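Local coordinates for protein terminal oxygenase component of carbazole (Janthinobacterium sp., PDB 7BUG) that catalyses the angular dioxygenation of carbazole as the terminal oxygenase of carbazole 1,9a-dioxygenase, using a Rieske [2Fe-2S] cluster and a mononuclear iron, at residues 263-271 / 280-288. Sequence-based numbering, arbitrary orientation.
Sequences SIWLPGVLK and MMQFEWYVP
Leu270 and Glu284 form the hydrogen-bonded pair of an antiparallel beta hairpin, exchanging two backbone bonds, Leu270 N to Glu284 O (2.8 Å) and Glu284 N to Leu270 O (2.9 Å). A third, from Tyr286 N to Gly268 O, is nearly straight at 163°. In the neighbouring pairing with strand 261-265, Trp265 is opposed by Gly268 and Val269 together, a classic beta bulge; at Gly268 a CB would collide with the carbonyl O of Pro267.

The hairpin, part of the catalytic-domain sheet of this ring hydroxylase, illustrates how the two faces of one sheet can do different work. Apolar contacts dominate the face bearing Val269 and Lys271. Val269 runs alongside Trp285 and sets CB and CG2 over one face of its indole: CB stands 3.4 Å from the centroid of the five-membered ring in a CH-pi contact, and CG2 is anti to the backbone N. Were Trp285 cut back to an alanine, the isopropyl group of Val269 would probably face a gap and Phe153 would lose an edge-to-face partner. Further along, the extended Lys271 chain runs beside the Phe283 ring, CD 3.8 Å from CE2, and carries NZ on to Pro151 O.

The face of Leu270 and Glu284 is polar at its centre. Tyr286 OH donates to Glu284 OE2 (2.6 Å), which accepts with its anti lone pair, and Leu270 CB and CD2 pack on the same hydroxyl. Gln282 NE2 reaches Glu284 OE1 from above the carboxylate plane, and Tyr296 OH also binds OE1, so this buried carboxylate is held at both oxygens. The Glu284 side chain is about 6 Å from the mononuclear iron(II) and about 5 Å from the side chain of its ligand Asp333.

Within the sheet, strand 261-265 flanks the hairpin beside 269-273 and strand 293-303 beside 281-288; helix 171-179 packs on Ile264 and Tyr286, while strand 28-32 meets Pro267 and Trp285.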
ATOM      1  N   SER A 263     -36.702   5.344  -8.096  1.00 16.23           N
ATOM      2  CA  SER A 263     -36.347   4.294  -9.068  1.00 15.09           C
ATOM      3  C   SER A 263     -34.841   4.321  -9.312  1.00 14.85           C
ATOM      4  O   SER A 263     -34.217   5.396  -9.184  1.00 15.27           O
ATOM      5  CB  SER A 263     -37.127   4.460 -10.365  1.00 15.95           C
ATOM      6  OG  SER A 263     -37.001   5.778 -10.861  1.00 16.80           O
ATOM      7  N   ILE A 264     -34.311   3.139  -9.583  1.00 13.58           N
ATOM      8  CA  ILE A 264     -32.896   2.986  -9.960  1.00 13.34           C
ATOM      9  C   ILE A 264     -32.857   2.436 -11.386  1.00 13.43           C
ATOM     10  O   ILE A 264     -33.662   1.555 -11.743  1.00 15.07           O
ATOM     11  CB  ILE A 264     -32.151   2.098  -8.952  1.00 12.46           C
ATOM     12  CG1 ILE A 264     -30.645   2.133  -9.215  1.00 12.81           C
ATOM     13  CG2 ILE A 264     -32.710   0.664  -8.977  1.00 13.28           C
ATOM     14  CD1 ILE A 264     -29.950   3.443  -8.835  1.00 13.14           C
ATOM     15  N   TRP A 265     -31.923   2.932 -12.175  1.00 13.74           N
ATOM     16  CA  TRP A 265     -31.821   2.593 -13.625  1.00 14.41           C
ATOM     17  C   TRP A 265     -30.399   2.159 -13.933  1.00 14.27           C
ATOM     18  O   TRP A 265     -29.463   2.815 -13.435  1.00 14.06           O
ATOM     19  CB  TRP A 265     -32.205   3.831 -14.441  1.00 14.76           C
ATOM     20  CG  TRP A 265     -33.577   4.315 -14.097  1.00 14.73           C
ATOM     21  CD1 TRP A 265     -33.923   5.151 -13.081  1.00 15.39           C
ATOM     22  CD2 TRP A 265     -34.816   3.875 -14.692  1.00 17.18           C
ATOM     23  NE1 TRP A 265     -35.286   5.312 -13.018  1.00 16.09           N
ATOM     24  CE2 TRP A 265     -35.859   4.530 -13.997  1.00 17.64           C
ATOM     25  CE3 TRP A 265     -35.133   2.995 -15.742  1.00 17.49           C
ATOM     26  CZ2 TRP A 265     -37.203   4.341 -14.321  1.00 16.94           C
ATOM     27  CZ3 TRP A 265     -36.462   2.789 -16.033  1.00 17.64           C
ATOM     28  CH2 TRP A 265     -37.473   3.457 -15.340  1.00 18.99           C
ATOM     29  N   LEU A 266     -30.243   1.172 -14.813  1.00 12.65           N
ATOM     30  CA  LEU A 266     -28.930   0.963 -15.465  1.00 12.40           C
ATOM     31  C   LEU A 266     -28.538   2.236 -16.200  1.00 12.90           C
ATOM     32  O   LEU A 266     -29.361   2.861 -16.863  1.00 12.64           O
ATOM     33  CB  LEU A 266     -28.950  -0.257 -16.384  1.00 13.68           C
ATOM     34  CG  LEU A 266     -28.836  -1.608 -15.682  1.00 13.85           C
ATOM     35  CD1 LEU A 266     -29.257  -2.705 -16.656  1.00 14.14           C
ATOM     36  CD2 LEU A 266     -27.417  -1.875 -15.192  1.00 13.99           C
ATOM     37  N   PRO A 267     -27.234   2.592 -16.210  1.00 11.60           N
ATOM     38  CA  PRO A 267     -26.172   1.785 -15.584  1.00 11.83           C
ATOM     39  C   PRO A 267     -25.912   1.977 -14.072  1.00 10.96           C
ATOM     40  O   PRO A 267     -25.042   1.306 -13.511  1.00 11.98           O
ATOM     41  CB  PRO A 267     -24.908   2.263 -16.326  1.00 12.37           C
ATOM     42  CG  PRO A 267     -25.224   3.740 -16.599  1.00 12.55           C
ATOM     43  CD  PRO A 267     -26.690   3.743 -16.946  1.00 12.40           C
ATOM     44  N   GLY A 268     -26.642   2.871 -13.444  1.00 11.93           N
ATOM     45  CA  GLY A 268     -26.494   3.132 -12.002  1.00 11.95           C
ATOM     46  C   GLY A 268     -26.854   4.571 -11.698  1.00 10.94           C
ATOM     47  O   GLY A 268     -25.979   5.403 -11.323  1.00 12.42           O
ATOM     48  N   VAL A 269     -28.135   4.886 -11.848  1.00 12.14           N
ATOM     49  CA  VAL A 269     -28.633   6.260 -11.669  1.00 11.78           C
ATOM     50  C   VAL A 269     -29.985   6.167 -10.977  1.00 12.57           C
ATOM     51  O   VAL A 269     -30.890   5.411 -11.418  1.00 12.28           O
ATOM     52  CB  VAL A 269     -28.690   7.101 -12.956  1.00 12.84           C
ATOM     53  CG1 VAL A 269     -29.379   6.394 -14.085  1.00 13.42           C
ATOM     54  CG2 VAL A 269     -29.366   8.415 -12.721  1.00 13.81           C
ATOM     55  N   LEU A 270     -30.093   6.918  -9.891  1.00 11.90           N
ATOM     56  CA  LEU A 270     -31.293   6.994  -9.035  1.00 13.04           C
ATOM     57  C   LEU A 270     -32.109   8.226  -9.431  1.00 12.44           C
ATOM     58  O   LEU A 270     -31.564   9.330  -9.649  1.00 14.48           O
ATOM     59  CB  LEU A 270     -30.839   7.109  -7.579  1.00 13.79           C
ATOM     60  CG  LEU A 270     -31.933   7.057  -6.508  1.00 14.56           C
ATOM     61  CD1 LEU A 270     -32.395   5.624  -6.282  1.00 15.00           C
ATOM     62  CD2 LEU A 270     -31.444   7.657  -5.197  1.00 15.58           C
ATOM     63  N   LYS A 271     -33.430   8.055  -9.449  1.00 12.95           N
ATOM     64  CA  LYS A 271     -34.404   9.150  -9.596  1.00 13.25           C
ATOM     65  C   LYS A 271     -35.311   9.166  -8.376  1.00 14.09           C
ATOM     66  O   LYS A 271     -35.901   8.130  -8.040  1.00 15.60           O
ATOM     67  CB  LYS A 271     -35.213   8.951 -10.870  1.00 14.81           C
ATOM     68  CG  LYS A 271     -36.287  10.014 -11.059  1.00 16.32           C
ATOM     69  CD  LYS A 271     -37.108   9.812 -12.303  1.00 16.42           C
ATOM     70  CE  LYS A 271     -38.303  10.723 -12.347  1.00 18.09           C
ATOM     71  NZ  LYS A 271     -39.084  10.543 -13.590  1.00 21.59           N
ATOM     72  N   MET A 280     -39.510  19.739  -7.519  1.00 21.64           N
ATOM     73  CA  MET A 280     -38.257  19.355  -8.216  1.00 21.38           C
ATOM     74  C   MET A 280     -37.990  17.859  -8.050  1.00 18.83           C
ATOM     75  O   MET A 280     -38.692  17.185  -7.301  1.00 17.37           O
ATOM     76  CB  MET A 280     -37.100  20.243  -7.758  1.00 24.49           C
ATOM     77  CG  MET A 280     -36.664  20.093  -6.362  1.00 25.87           C
ATOM     78  SD  MET A 280     -35.757  21.626  -5.797  1.00 29.13           S
ATOM     79  CE  MET A 280     -34.674  22.032  -7.132  1.00 32.98           C
ATOM     80  N   MET A 281     -37.008  17.337  -8.784  1.00 18.55           N
ATOM     81  CA  MET A 281     -36.647  15.922  -8.634  1.00 19.21           C
ATOM     82  C   MET A 281     -35.132  15.764  -8.601  1.00 15.42           C
ATOM     83  O   MET A 281     -34.426  16.676  -8.975  1.00 15.69           O
ATOM     84  CB  MET A 281     -37.260  15.044  -9.725  1.00 20.54           C
ATOM     85  CG  MET A 281     -37.071  15.517 -11.097  1.00 21.44           C
ATOM     86  SD  MET A 281     -38.220  14.610 -12.235  1.00 26.28           S
ATOM     87  CE  MET A 281     -39.747  15.530 -12.036  1.00 30.74           C
ATOM     88  N   GLN A 282     -34.686  14.659  -8.018  1.00 14.62           N
ATOM     89  CA  GLN A 282     -33.240  14.421  -7.900  1.00 14.29           C
ATOM     90  C   GLN A 282     -32.846  13.252  -8.802  1.00 13.15           C
ATOM     91  O   GLN A 282     -33.485  12.210  -8.734  1.00 14.60           O
ATOM     92  CB  GLN A 282     -32.875  14.236  -6.432  1.00 14.59           C
ATOM     93  CG  GLN A 282     -31.398  14.014  -6.202  1.00 14.96           C
ATOM     94  CD  GLN A 282     -30.897  14.376  -4.816  1.00 18.40           C
ATOM     95  OE1 GLN A 282     -31.555  15.129  -4.094  1.00 19.19           O
ATOM     96  NE2 GLN A 282     -29.734  13.847  -4.429  1.00 18.07           N
ATOM     97  N   PHE A 283     -31.806  13.442  -9.596  1.00 14.16           N
ATOM     98  CA  PHE A 283     -31.222  12.331 -10.380  1.00 14.19           C
ATOM     99  C   PHE A 283     -29.750  12.248  -9.997  1.00 13.15           C
ATOM    100  O   PHE A 283     -29.027  13.249 -10.097  1.00 15.37           O
ATOM    101  CB  PHE A 283     -31.358  12.574 -11.882  1.00 14.84           C
ATOM    102  CG  PHE A 283     -32.684  13.054 -12.432  1.00 15.33           C
ATOM    103  CD1 PHE A 283     -32.965  14.416 -12.536  1.00 16.23           C
ATOM    104  CD2 PHE A 283     -33.634  12.154 -12.904  1.00 14.75           C
ATOM    105  CE1 PHE A 283     -34.155  14.855 -13.111  1.00 16.49           C
ATOM    106  CE2 PHE A 283     -34.809  12.605 -13.494  1.00 15.95           C
ATOM    107  CZ  PHE A 283     -35.047  13.951 -13.625  1.00 16.45           C
ATOM    108  N   GLU A 284     -29.292  11.088  -9.534  1.00 13.19           N
ATOM    109  CA  GLU A 284     -27.891  11.003  -9.122  1.00 12.05           C
ATOM    110  C   GLU A 284     -27.294   9.695  -9.662  1.00 11.77           C
ATOM    111  O   GLU A 284     -27.875   8.608  -9.545  1.00 12.72           O
ATOM    112  CB  GLU A 284     -27.728  11.195  -7.606  1.00 13.71           C
ATOM    113  CG  GLU A 284     -28.437  10.182  -6.786  1.00 14.15           C
ATOM    114  CD  GLU A 284     -28.170  10.381  -5.281  1.00 15.50           C
ATOM    115  OE1 GLU A 284     -28.056  11.574  -4.890  1.00 16.18           O
ATOM    116  OE2 GLU A 284     -27.992   9.399  -4.573  1.00 15.45           O
ATOM    117  N   TRP A 285     -26.097   9.841 -10.205  1.00 11.87           N
ATOM    118  CA  TRP A 285     -25.315   8.717 -10.742  1.00 11.68           C
ATOM    119  C   TRP A 285     -24.213   8.353  -9.745  1.00 12.11           C
ATOM    120  O   TRP A 285     -23.648   9.275  -9.094  1.00 12.83           O
ATOM    121  CB  TRP A 285     -24.677   9.082 -12.070  1.00 11.52           C
ATOM    122  CG  TRP A 285     -25.570   9.086 -13.276  1.00 10.89           C
ATOM    123  CD1 TRP A 285     -25.525   8.135 -14.241  1.00 11.39           C
ATOM    124  CD2 TRP A 285     -26.547  10.057 -13.714  1.00 12.03           C
ATOM    125  NE1 TRP A 285     -26.370   8.443 -15.273  1.00 11.85           N
ATOM    126  CE2 TRP A 285     -27.025   9.607 -14.967  1.00 11.95           C
ATOM    127  CE3 TRP A 285     -27.050  11.254 -13.189  1.00 11.50           C
ATOM    128  CZ2 TRP A 285     -27.988  10.311 -15.688  1.00 13.86           C
ATOM    129  CZ3 TRP A 285     -27.989  11.958 -13.931  1.00 12.48           C
ATOM    130  CH2 TRP A 285     -28.445  11.472 -15.152  1.00 13.44           C
ATOM    131  N   TYR A 286     -23.816   7.101  -9.804  1.00 10.71           N
ATOM    132  CA  TYR A 286     -22.672   6.528  -9.092  1.00 10.91           C
ATOM    133  C   TYR A 286     -21.770   5.901 -10.140  1.00 11.26           C
ATOM    134  O   TYR A 286     -21.948   4.720 -10.521  1.00 11.39           O
ATOM    135  CB  TYR A 286     -23.171   5.553  -8.050  1.00 12.49           C
ATOM    136  CG  TYR A 286     -24.438   5.975  -7.361  1.00 12.22           C
ATOM    137  CD1 TYR A 286     -24.440   6.896  -6.308  1.00 12.39           C
ATOM    138  CD2 TYR A 286     -25.658   5.514  -7.817  1.00 12.15           C
ATOM    139  CE1 TYR A 286     -25.629   7.256  -5.693  1.00 12.53           C
ATOM    140  CE2 TYR A 286     -26.848   5.887  -7.220  1.00 12.40           C
ATOM    141  CZ  TYR A 286     -26.838   6.762  -6.151  1.00 12.37           C
ATOM    142  OH  TYR A 286     -28.101   7.045  -5.637  1.00 13.56           O
ATOM    143  N   VAL A 287     -20.848   6.694 -10.610  1.00 10.41           N
ATOM    144  CA  VAL A 287     -20.074   6.334 -11.826  1.00 10.96           C
ATOM    145  C   VAL A 287     -18.778   5.647 -11.416  1.00 10.58           C
ATOM    146  O   VAL A 287     -17.925   6.245 -10.739  1.00 10.90           O
ATOM    147  CB  VAL A 287     -19.798   7.585 -12.658  1.00 10.71           C
ATOM    148  CG1 VAL A 287     -19.014   7.221 -13.896  1.00 11.46           C
ATOM    149  CG2 VAL A 287     -21.097   8.289 -12.986  1.00 12.02           C
ATOM    150  N   PRO A 288     -18.517   4.421 -11.910  1.00  9.67           N
ATOM    151  CA  PRO A 288     -17.311   3.712 -11.532  1.00 10.48           C
ATOM    152  C   PRO A 288     -16.068   4.382 -12.120  1.00 11.20           C
ATOM    153  O   PRO A 288     -15.962   4.618 -13.348  1.00 11.83           O
ATOM    154  CB  PRO A 288     -17.455   2.298 -12.141  1.00 10.64           C
ATOM    155  CG  PRO A 288     -18.878   2.227 -12.584  1.00 10.55           C
ATOM    156  CD  PRO A 288     -19.330   3.646 -12.837  1.00 10.33           C
TER
HETATM  157  O   HOH W   1     -22.845   3.132 -12.663  1.00 21.93           O
HETATM  158  O   HOH W   2     -23.696   5.389 -13.197  1.00 17.49           O